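Local coordinates for extracellular solute-binding protein family 1 (PDB 5IXP) that probably captures a solute outside the cell, as the extracellular solute-binding component of an ABC transporter, at residues F12-Y21 and W293-V303; I107-E116 and G268-V277. All blocks are in the same frame, centred on the assembly; numbering follows the deposited sequence.

Interaction 1 (F12-Y21 and W293-V303); sequences FGYSDLYREY and WLTAPEQQIKV
Leu17 enters as a knob among Leu294, Gln299, Lys302 and Val303, joining helix 15-24 to the corner where helix 284-294 gives way to helix 297-307. Its branches divide the work: CD1 meets Val303 CG2 at 3.8 Å and the flank of Gln299, whereas CD2 presses on Lys302 CD. Leu294 fills the neighbouring space, its methyl CD2 centred over one face of the Tyr14 ring, 4.1 Å from the centroid and 11° off the normal, a CH-pi contact. Phe12 CB lies over the opposite face and Val303 CG2 at the edge, contacts that restrict the ring's rotation; its OH shares a water with Leu294 O.

Toward Tyr21, Trp293 CG stands anti to the backbone N (chi1 -179°), a torsion that swings the indole toward helix 15-24. Tyr21 CD1 comes over one indole face, 3.5 Å from Trp293 CE3, with the ring planes inclined at 54°. At the more exposed margin, Lys302 and Glu20 approach from opposite directions. In one of two Glu20 conformers, Lys302 NZ meets Glu20 OE1 at 2.8 Å from the syn side, tilted out of the carboxylate plane, and also donates to Gln299 OE1. The Gln299 chain bends at chi2, and NE2 donates to Trp293 O. The interior is mainly apolar, the buried Gln299 amide bonded at both ends, while Lys302 packs its chain on Leu17 and carries its charge to a carboxylate that probably stabilises it.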
loop_
_atom_site.group_PDB
_atom_site.type_symbol
_atom_site.label_atom_id
_atom_site.label_comp_id
_atom_site.label_asym_id
_atom_site.label_seq_id
_atom_site.Cartn_x
_atom_site.Cartn_y
_atom_site.Cartn_z
ATOM N N PHE A 12 12.874 -6.097 -6.209
ATOM C CA PHE A 12 12.448 -7.062 -5.206
ATOM C C PHE A 12 13.580 -7.488 -4.278
ATOM O O PHE A 12 13.306 -8.077 -3.227
ATOM C CB PHE A 12 11.825 -8.286 -5.889
ATOM C CG PHE A 12 10.362 -8.106 -6.206
ATOM C CD1 PHE A 12 9.946 -7.051 -6.988
ATOM C CD2 PHE A 12 9.407 -8.981 -5.709
ATOM C CE1 PHE A 12 8.602 -6.862 -7.281
ATOM C CE2 PHE A 12 8.058 -8.804 -5.992
ATOM C CZ PHE A 12 7.656 -7.726 -6.778
ATOM N N GLY A 13 14.831 -7.197 -4.624
ATOM C CA GLY A 13 15.935 -7.562 -3.754
ATOM C C GLY A 13 16.279 -9.035 -3.758
ATOM O O GLY A 13 16.909 -9.517 -2.810
ATOM N N TYR A 14 15.912 -9.761 -4.815
ATOM C CA TYR A 14 16.040 -11.216 -4.853
ATOM C C TYR A 14 17.362 -11.714 -5.438
ATOM O O TYR A 14 17.590 -12.929 -5.440
ATOM C CB TYR A 14 14.902 -11.820 -5.678
ATOM C CG TYR A 14 13.534 -11.829 -5.034
ATOM C CD1 TYR A 14 12.415 -12.193 -5.780
ATOM C CD2 TYR A 14 13.359 -11.526 -3.674
ATOM C CE1 TYR A 14 11.151 -12.238 -5.215
ATOM C CE2 TYR A 14 12.081 -11.562 -3.097
ATOM C CZ TYR A 14 10.986 -11.923 -3.881
ATOM O OH TYR A 14 9.719 -11.978 -3.341
ATOM N N SER A 15 18.226 -10.835 -5.949
ATOM C CA SER A 15 19.375 -11.308 -6.732
ATOM C C SER A 15 20.229 -12.316 -5.962
ATOM O O SER A 15 20.599 -13.371 -6.499
ATOM C CB SER A 15 20.232 -10.129 -7.188
ATOM O OG SER A 15 19.519 -9.335 -8.125
ATOM N N ASP A 16 20.566 -12.011 -4.705
ATOM C CA ASP A 16 21.361 -12.968 -3.936
ATOM C C ASP A 16 20.558 -14.217 -3.611
ATOM O O ASP A 16 21.124 -15.311 -3.509
ATOM C CB ASP A 16 21.866 -12.352 -2.627
ATOM C CG ASP A 16 22.748 -11.143 -2.848
ATOM O OD1 ASP A 16 23.448 -11.102 -3.882
ATOM O OD2 ASP A 16 22.739 -10.236 -1.980
ATOM N N LEU A 17 19.242 -14.068 -3.438
ATOM C CA LEU A 17 18.417 -15.212 -3.080
ATOM C C LEU A 17 18.398 -16.243 -4.198
ATOM O O LEU A 17 18.411 -17.448 -3.928
ATOM C CB LEU A 17 16.996 -14.765 -2.743
ATOM C CG LEU A 17 16.888 -13.739 -1.617
ATOM C CD1 LEU A 17 15.441 -13.549 -1.212
ATOM C CD2 LEU A 17 17.728 -14.170 -0.434
ATOM N N TYR A 18 18.363 -15.791 -5.462
ATOM C CA TYR A 18 18.380 -16.742 -6.569
ATOM C C TYR A 18 19.644 -17.586 -6.533
ATOM O O TYR A 18 19.596 -18.797 -6.780
ATOM C CB TYR A 18 18.292 -16.021 -7.914
ATOM C CG TYR A 18 17.078 -15.140 -8.115
ATOM C CD1 TYR A 18 15.824 -15.512 -7.635
ATOM C CD2 TYR A 18 17.187 -13.938 -8.820
ATOM C CE1 TYR A 18 14.700 -14.702 -7.846
ATOM C CE2 TYR A 18 16.070 -13.122 -9.038
ATOM C CZ TYR A 18 14.835 -13.512 -8.548
ATOM O OH TYR A 18 13.732 -12.706 -8.756
ATOM N N ARG A 19 20.790 -16.956 -6.243
ATOM C CA ARG A 19 22.046 -17.697 -6.146
ATOM C C ARG A 19 21.988 -18.719 -5.021
ATOM O O ARG A 19 22.438 -19.862 -5.182
ATOM C CB ARG A 19 23.214 -16.737 -5.920
ATOM C CG ARG A 19 23.417 -15.736 -7.035
ATOM C CD ARG A 19 24.629 -14.838 -6.813
ATOM N NE ARG A 19 24.665 -13.763 -7.799
ATOM C CZ ARG A 19 24.359 -12.496 -7.543
ATOM N NH1 ARG A 19 24.020 -12.121 -6.313
ATOM N NH2 ARG A 19 24.408 -11.598 -8.518
ATOM N N GLU A 20 21.440 -18.319 -3.872
ATOM C CA GLU A 20 21.314 -19.230 -2.741
ATOM C C GLU A 20 20.440 -20.425 -3.093
ATOM O O GLU A 20 20.783 -21.574 -2.792
ATOM C CB GLU A 20 20.741 -18.484 -1.536
ATOM C CG GLU A 20 21.661 -17.424 -0.982
ATOM C CD GLU A 20 21.028 -16.625 0.138
ATOM O OE1 GLU A 20 19.793 -16.688 0.300
ATOM O OE2 GLU A 20 21.770 -15.936 0.856
ATOM N N TYR A 21 19.298 -20.171 -3.732
ATOM C CA TYR A 21 18.386 -21.262 -4.060
ATOM C C TYR A 21 19.029 -22.256 -5.020
ATOM O O TYR A 21 18.896 -23.475 -4.843
ATOM C CB TYR A 21 17.102 -20.699 -4.660
ATOM C CG TYR A 21 15.957 -21.677 -4.703
ATOM C CD1 TYR A 21 15.156 -21.876 -3.581
ATOM C CD2 TYR A 21 15.670 -22.399 -5.861
ATOM C CE1 TYR A 21 14.097 -22.764 -3.605
ATOM C CE2 TYR A 21 14.603 -23.285 -5.899
ATOM C CZ TYR A 21 13.824 -23.462 -4.765
ATOM O OH TYR A 21 12.768 -24.329 -4.783
ATOM N N TRP A 293 9.639 -20.289 -0.937
ATOM C CA TRP A 293 10.927 -20.038 -0.301
ATOM C C TRP A 293 11.286 -18.553 -0.346
ATOM O O TRP A 293 11.765 -17.988 0.649
ATOM C CB TRP A 293 12.013 -20.884 -0.965
ATOM C CG TRP A 293 13.363 -20.687 -0.345
ATOM C CD1 TRP A 293 13.849 -21.308 0.772
ATOM C CD2 TRP A 293 14.397 -19.810 -0.799
ATOM N NE1 TRP A 293 15.124 -20.873 1.040
ATOM C CE2 TRP A 293 15.484 -19.949 0.090
ATOM C CE3 TRP A 293 14.512 -18.919 -1.873
ATOM C CZ2 TRP A 293 16.666 -19.229 -0.058
ATOM C CZ3 TRP A 293 15.693 -18.216 -2.028
ATOM C CH2 TRP A 293 16.758 -18.376 -1.123
ATOM N N LEU A 294 11.059 -17.903 -1.490
ATOM C CA LEU A 294 11.371 -16.484 -1.603
ATOM C C LEU A 294 10.571 -15.643 -0.615
ATOM O O LEU A 294 11.004 -14.543 -0.254
ATOM C CB LEU A 294 11.106 -15.992 -3.036
ATOM C CG LEU A 294 12.087 -16.462 -4.122
ATOM C CD1 LEU A 294 11.493 -16.180 -5.503
ATOM C CD2 LEU A 294 13.466 -15.793 -3.982
ATOM N N THR A 295 9.397 -16.114 -0.195
ATOM C CA THR A 295 8.552 -15.348 0.716
ATOM C C THR A 295 8.597 -15.869 2.150
ATOM O O THR A 295 7.835 -15.385 2.995
ATOM C CB THR A 295 7.104 -15.320 0.212
ATOM O OG1 THR A 295 6.607 -16.664 0.079
ATOM C CG2 THR A 295 7.036 -14.604 -1.143
ATOM N N ALA A 296 9.482 -16.829 2.443
ATOM C CA ALA A 296 9.647 -17.332 3.800
ATOM C C ALA A 296 10.290 -16.270 4.699
ATOM O O ALA A 296 10.989 -15.371 4.218
ATOM C CB ALA A 296 10.499 -18.607 3.792
ATOM N N PRO A 297 10.073 -16.363 6.020
ATOM C CA PRO A 297 10.619 -15.337 6.927
ATOM C C PRO A 297 12.113 -15.091 6.785
ATOM O O PRO A 297 12.525 -13.925 6.784
ATOM C CB PRO A 297 10.281 -15.884 8.325
ATOM C CG PRO A 297 9.147 -16.820 8.120
ATOM C CD PRO A 297 9.207 -17.332 6.717
ATOM N N GLU A 298 12.935 -16.143 6.670
ATOM C CA GLU A 298 14.377 -15.928 6.562
ATOM C C GLU A 298 14.715 -15.110 5.322
ATOM O O GLU A 298 15.618 -14.265 5.355
ATOM C CB GLU A 298 15.130 -17.266 6.552
ATOM C CG GLU A 298 15.112 -18.004 7.896
ATOM C CD GLU A 298 16.171 -19.104 8.008
ATOM O OE1 GLU A 298 16.666 -19.593 6.967
ATOM O OE2 GLU A 298 16.510 -19.486 9.150
ATOM N N GLN A 299 13.989 -15.330 4.223
ATOM C CA GLN A 299 14.253 -14.579 3.004
ATOM C C GLN A 299 13.692 -13.167 3.087
ATOM O O GLN A 299 14.315 -12.223 2.591
ATOM C CB GLN A 299 13.699 -15.324 1.790
ATOM C CG GLN A 299 14.658 -16.428 1.301
ATOM C CD GLN A 299 14.866 -17.522 2.330
ATOM O OE1 GLN A 299 15.928 -17.610 2.952
ATOM N NE2 GLN A 299 13.857 -18.373 2.508
ATOM N N GLN A 300 12.536 -12.992 3.728
ATOM C CA GLN A 300 12.022 -11.633 3.873
ATOM C C GLN A 300 12.938 -10.785 4.749
ATOM O O GLN A 300 13.070 -9.574 4.521
ATOM C CB GLN A 300 10.594 -11.664 4.414
ATOM C CG GLN A 300 9.627 -12.413 3.487
ATOM C CD GLN A 300 8.257 -11.759 3.432
ATOM O OE1 GLN A 300 8.050 -10.696 4.002
ATOM N NE2 GLN A 300 7.322 -12.395 2.752
ATOM N N ILE A 301 13.608 -11.400 5.726
ATOM C CA ILE A 301 14.598 -10.660 6.505
ATOM C C ILE A 301 15.781 -10.256 5.630
ATOM O O ILE A 301 16.270 -9.124 5.714
ATOM C CB ILE A 301 15.043 -11.482 7.725
ATOM C CG1 ILE A 301 13.888 -11.577 8.725
ATOM C CG2 ILE A 301 16.296 -10.858 8.353
ATOM C CD1 ILE A 301 14.080 -12.625 9.781
ATOM N N LYS A 302 16.260 -11.164 4.771
ATOM C CA LYS A 302 17.365 -10.811 3.883
ATOM C C LYS A 302 16.993 -9.645 2.974
ATOM O O LYS A 302 17.798 -8.727 2.768
ATOM C CB LYS A 302 17.786 -12.018 3.047
ATOM C CG LYS A 302 18.380 -13.145 3.848
ATOM C CD LYS A 302 18.551 -14.367 2.958
ATOM C CE LYS A 302 18.824 -15.622 3.750
ATOM N NZ LYS A 302 18.668 -16.830 2.895
ATOM N N VAL A 303 15.775 -9.665 2.423
ATOM C CA VAL A 303 15.314 -8.582 1.558
ATOM C C VAL A 303 15.198 -7.285 2.349
ATOM O O VAL A 303 15.580 -6.211 1.866
ATOM C CB VAL A 303 13.974 -8.972 0.898
ATOM C CG1 VAL A 303 13.335 -7.776 0.194
ATOM C CG2 VAL A 303 14.166 -10.165 -0.079
HETATM O O HOH W 1 9.589 -12.138 -0.652
#

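Interaction 2 (I107-E116 and G268-V277)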
loop_
_atom_site.group_PDB
_atom_site.type_symbol
_atom_site.label_atom_id
_atom_site.label_comp_id
_atom_site.label_asym_id
_atom_site.label_seq_id
_atom_site.Cartn_x
_atom_site.Cartn_y
_atom_site.Cartn_z
ATOM N N ILE A 107 -4.033 -17.419 -4.706
ATOM C CA ILE A 107 -3.285 -17.299 -5.951
ATOM C C ILE A 107 -1.958 -16.587 -5.780
ATOM O O ILE A 107 -1.189 -16.505 -6.748
ATOM C CB ILE A 107 -4.114 -16.612 -7.054
ATOM C CG1 ILE A 107 -4.419 -15.154 -6.703
ATOM C CG2 ILE A 107 -5.401 -17.407 -7.330
ATOM C CD1 ILE A 107 -4.936 -14.351 -7.914
ATOM N N GLY A 108 -1.646 -16.091 -4.590
ATOM C CA GLY A 108 -0.384 -15.399 -4.382
ATOM C C GLY A 108 0.208 -15.647 -3.011
ATOM O O GLY A 108 -0.504 -15.821 -2.017
ATOM N N TYR A 109 1.541 -15.649 -2.973
ATOM C CA TYR A 109 2.318 -15.646 -1.742
ATOM C C TYR A 109 2.849 -14.237 -1.489
ATOM O O TYR A 109 3.530 -13.667 -2.348
ATOM C CB TYR A 109 3.485 -16.625 -1.840
ATOM C CG TYR A 109 3.116 -18.086 -1.715
ATOM C CD1 TYR A 109 2.025 -18.488 -0.946
ATOM C CD2 TYR A 109 3.890 -19.068 -2.326
ATOM C CE1 TYR A 109 1.704 -19.832 -0.791
ATOM C CE2 TYR A 109 3.574 -20.420 -2.190
ATOM C CZ TYR A 109 2.480 -20.793 -1.426
ATOM O OH TYR A 109 2.171 -22.136 -1.287
ATOM N N GLY A 110 2.576 -13.701 -0.301
ATOM C CA GLY A 110 2.858 -12.296 -0.044
ATOM C C GLY A 110 4.341 -11.996 0.142
ATOM O O GLY A 110 5.069 -12.713 0.840
ATOM N N THR A 111 4.788 -10.903 -0.495
ATOM C CA THR A 111 6.145 -10.414 -0.300
ATOM C C THR A 111 6.117 -9.316 0.758
ATOM O O THR A 111 5.851 -9.613 1.926
ATOM C CB THR A 111 6.765 -9.940 -1.624
ATOM O OG1 THR A 111 6.074 -8.785 -2.118
ATOM C CG2 THR A 111 6.680 -11.058 -2.673
ATOM N N ASP A 112 6.374 -8.056 0.391
ATOM C CA ASP A 112 6.446 -7.011 1.406
ATOM C C ASP A 112 5.078 -6.343 1.615
ATOM O O ASP A 112 4.081 -6.679 0.964
ATOM C CB ASP A 112 7.524 -5.988 1.040
ATOM C CG ASP A 112 7.228 -5.246 -0.264
ATOM O OD1 ASP A 112 6.406 -5.728 -1.071
ATOM O OD2 ASP A 112 7.836 -4.172 -0.488
ATOM N N ILE A 113 5.024 -5.397 2.563
ATOM C CA ILE A 113 3.820 -4.617 2.847
ATOM C C ILE A 113 4.211 -3.164 3.098
ATOM O O ILE A 113 5.384 -2.829 3.268
ATOM C CB ILE A 113 3.025 -5.158 4.061
ATOM C CG1 ILE A 113 3.962 -5.486 5.236
ATOM C CG2 ILE A 113 2.174 -6.363 3.653
ATOM C CD1 ILE A 113 3.206 -5.716 6.574
ATOM N N GLY A 114 3.196 -2.299 3.151
ATOM C CA GLY A 114 3.394 -0.909 3.489
ATOM C C GLY A 114 2.540 -0.491 4.669
ATOM O O GLY A 114 1.623 0.331 4.538
ATOM N N PRO A 115 2.807 -1.054 5.850
ATOM C CA PRO A 115 2.011 -0.669 7.027
ATOM C C PRO A 115 2.208 0.807 7.330
ATOM O O PRO A 115 3.316 1.337 7.230
ATOM C CB PRO A 115 2.569 -1.561 8.139
ATOM C CG PRO A 115 4.002 -1.763 7.746
ATOM C CD PRO A 115 3.961 -1.897 6.221
ATOM N N GLU A 116 1.116 1.483 7.676
ATOM C CA GLU A 116 1.098 2.936 7.690
ATOM C C GLU A 116 1.104 3.511 9.097
ATOM O O GLU A 116 0.402 3.022 9.989
ATOM C CB GLU A 116 -0.120 3.466 6.948
ATOM C CG GLU A 116 -0.067 3.158 5.451
ATOM C CD GLU A 116 -1.281 3.663 4.741
ATOM O OE1 GLU A 116 -2.350 3.035 4.867
ATOM O OE2 GLU A 116 -1.165 4.696 4.064
ATOM N N GLY A 268 -3.568 0.804 8.772
ATOM C CA GLY A 268 -3.699 0.952 7.333
ATOM C C GLY A 268 -2.515 0.340 6.618
ATOM O O GLY A 268 -1.405 0.273 7.157
ATOM N N ASN A 269 -2.752 -0.110 5.395
ATOM C CA ASN A 269 -1.675 -0.603 4.549
ATOM C C ASN A 269 -1.734 0.075 3.194
ATOM O O ASN A 269 -2.817 0.246 2.623
ATOM C CB ASN A 269 -1.736 -2.102 4.337
ATOM C CG ASN A 269 -0.641 -2.582 3.400
ATOM O OD1 ASN A 269 0.538 -2.620 3.771
ATOM N ND2 ASN A 269 -1.017 -2.901 2.163
ATOM N N TRP A 270 -0.564 0.438 2.679
ATOM C CA TRP A 270 -0.428 0.965 1.325
ATOM C C TRP A 270 0.700 0.204 0.637
ATOM O O TRP A 270 1.874 0.430 0.939
ATOM C CB TRP A 270 -0.152 2.473 1.355
ATOM C CG TRP A 270 0.104 3.141 0.027
ATOM C CD1 TRP A 270 0.100 2.567 -1.214
ATOM C CD2 TRP A 270 0.406 4.530 -0.177
ATOM N NE1 TRP A 270 0.386 3.516 -2.176
ATOM C CE2 TRP A 270 0.577 4.726 -1.563
ATOM C CE3 TRP A 270 0.542 5.626 0.680
ATOM C CZ2 TRP A 270 0.887 5.972 -2.111
ATOM C CZ3 TRP A 270 0.857 6.867 0.135
ATOM C CH2 TRP A 270 1.018 7.028 -1.249
ATOM N N GLY A 271 0.346 -0.692 -0.282
ATOM C CA GLY A 271 1.323 -1.315 -1.164
ATOM C C GLY A 271 1.717 -2.713 -0.730
ATOM O O GLY A 271 1.111 -3.336 0.146
ATOM N N GLY A 272 2.777 -3.205 -1.364
ATOM C CA GLY A 272 3.226 -4.568 -1.173
ATOM C C GLY A 272 2.770 -5.466 -2.314
ATOM O O GLY A 272 1.853 -5.144 -3.075
ATOM N N SER A 273 3.424 -6.616 -2.443
ATOM C CA SER A 273 3.228 -7.432 -3.633
ATOM C C SER A 273 3.051 -8.899 -3.257
ATOM O O SER A 273 3.000 -9.269 -2.080
ATOM C CB SER A 273 4.396 -7.262 -4.615
ATOM O OG SER A 273 4.484 -5.920 -5.064
ATOM N N TYR A 274 2.931 -9.726 -4.300
ATOM C CA TYR A 274 2.689 -11.160 -4.216
ATOM C C TYR A 274 3.443 -11.844 -5.343
ATOM O O TYR A 274 3.667 -11.256 -6.404
ATOM C CB TYR A 274 1.179 -11.530 -4.357
ATOM C CG TYR A 274 0.345 -11.017 -3.226
ATOM C CD1 TYR A 274 -0.138 -9.719 -3.236
ATOM C CD2 TYR A 274 0.068 -11.818 -2.134
ATOM C CE1 TYR A 274 -0.878 -9.230 -2.188
ATOM C CE2 TYR A 274 -0.691 -11.335 -1.064
ATOM C CZ TYR A 274 -1.160 -10.048 -1.105
ATOM O OH TYR A 274 -1.898 -9.548 -0.059
ATOM N N LEU A 275 3.839 -13.084 -5.101
ATOM C CA LEU A 275 4.311 -13.966 -6.160
ATOM C C LEU A 275 3.183 -14.914 -6.544
ATOM O O LEU A 275 2.555 -15.526 -5.670
ATOM C CB LEU A 275 5.554 -14.744 -5.719
ATOM C CG LEU A 275 6.719 -13.875 -5.208
ATOM C CD1 LEU A 275 7.918 -14.770 -4.896
ATOM C CD2 LEU A 275 7.099 -12.807 -6.221
ATOM N N THR A 276 2.912 -15.017 -7.846
ATOM C CA THR A 276 1.852 -15.877 -8.361
ATOM C C THR A 276 2.443 -16.860 -9.364
ATOM O O THR A 276 3.532 -16.646 -9.901
ATOM C CB THR A 276 0.731 -15.077 -9.047
ATOM O OG1 THR A 276 1.212 -14.524 -10.292
ATOM C CG2 THR A 276 0.220 -13.961 -8.132
ATOM N N VAL A 277 1.707 -17.937 -9.622
ATOM C CA VAL A 277 2.156 -18.967 -10.560
ATOM C C VAL A 277 1.048 -19.192 -11.582
ATOM O O VAL A 277 0.043 -19.845 -11.272
ATOM C CB VAL A 277 2.521 -20.276 -9.839
ATOM C CG1 VAL A 277 2.887 -21.378 -10.869
ATOM C CG2 VAL A 277 3.670 -20.043 -8.823
HETATM O O HOH W 2 -0.882 -18.582 -8.369
HETATM O O HOH W 3 6.027 -4.430 -3.470
HETATM O O HOH W 4 -1.197 0.859 10.606
#
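Two antiparallel strands pair here, 108-121 with 269-276, near the centre of the chain and largely buried. The pairing is most regular around Tyr109 and Leu275, a hydrogen-bonded pair whose backbones exchange two bonds: Tyr109 N to Leu275 O at 2.9 Å and Leu275 N to Tyr109 O at 2.8 Å. In the adjoining non-hydrogen-bonded pair, Gly110 faces Tyr274. Having no side chain, Gly110 lets the phenol lie close to the backbone, with Tyr274 CD2 3.5 Å from Gly110 CA; Lys95 engages this ring by a cation-pi interaction and its OH through a backbone carbonyl. Thr111 CG2 packs crosswise against Leu275 CG.

These strands belong to the mixed sheet of a periplasmic-binding-protein fold, in which strand 269-276 also pairs with strand 58-62 and strand 108-121 continues to partners 232-238 and 257-260. Thr111 N still bonds to Ser273 O; beyond it, as far as Gly114, the regular pattern lapses. Ser273 N makes a long, weak bond to Asp112 O, and a water joins Asp112 OD1 to Ser273 OG. Gly271 and Gly272 both have positive phi, a backbone shape glycine accepts readily, and Gly272 CA can approach Asp112 O to 3.1 Å.

Asn269 then supplies a side-chain substitute for a backbone acceptor. With CG anti to its own N (chi1 177°), its amide turns OD1 onto Gly114 N at 2.7 Å, and ND2 donates to Gly271 O nearly within the amide plane. Both ends of the carboxamide are thereby used, which fixes its rotation. Trp270 N bonds to Gly114 O from above the carbonyl plane, and Glu116 N reaches Gly268 O at 2.8 Å. The extended chain of Glu116 lays its carboxylate against Asn269 and Trp270, with OE2 near the edge of the indole and the planes 75° apart.

How the interactions relate
Both contacts are buried, but interaction 2 lies nearer the centre of the chain, while interaction 1 is a helix layer about 15 Å away, centre to centre, with a partly exposed salt bridge at its margin. Interaction 2 depends mainly on backbone hydrogen bonds and glycine-rich close approach; interaction 1 depends on interdigitated side chains. They share no segment, yet the helices rest directly on the strands: Tyr14 and Thr295 touch Thr111 and Leu275, and Leu294 packs on Leu275. Gln300 adds a weak hydrogen bond to Thr111 O. Strand 269-276 is followed in sequence by helix 284-294, and interaction 2 is nested within the chain loop closed by interaction 1.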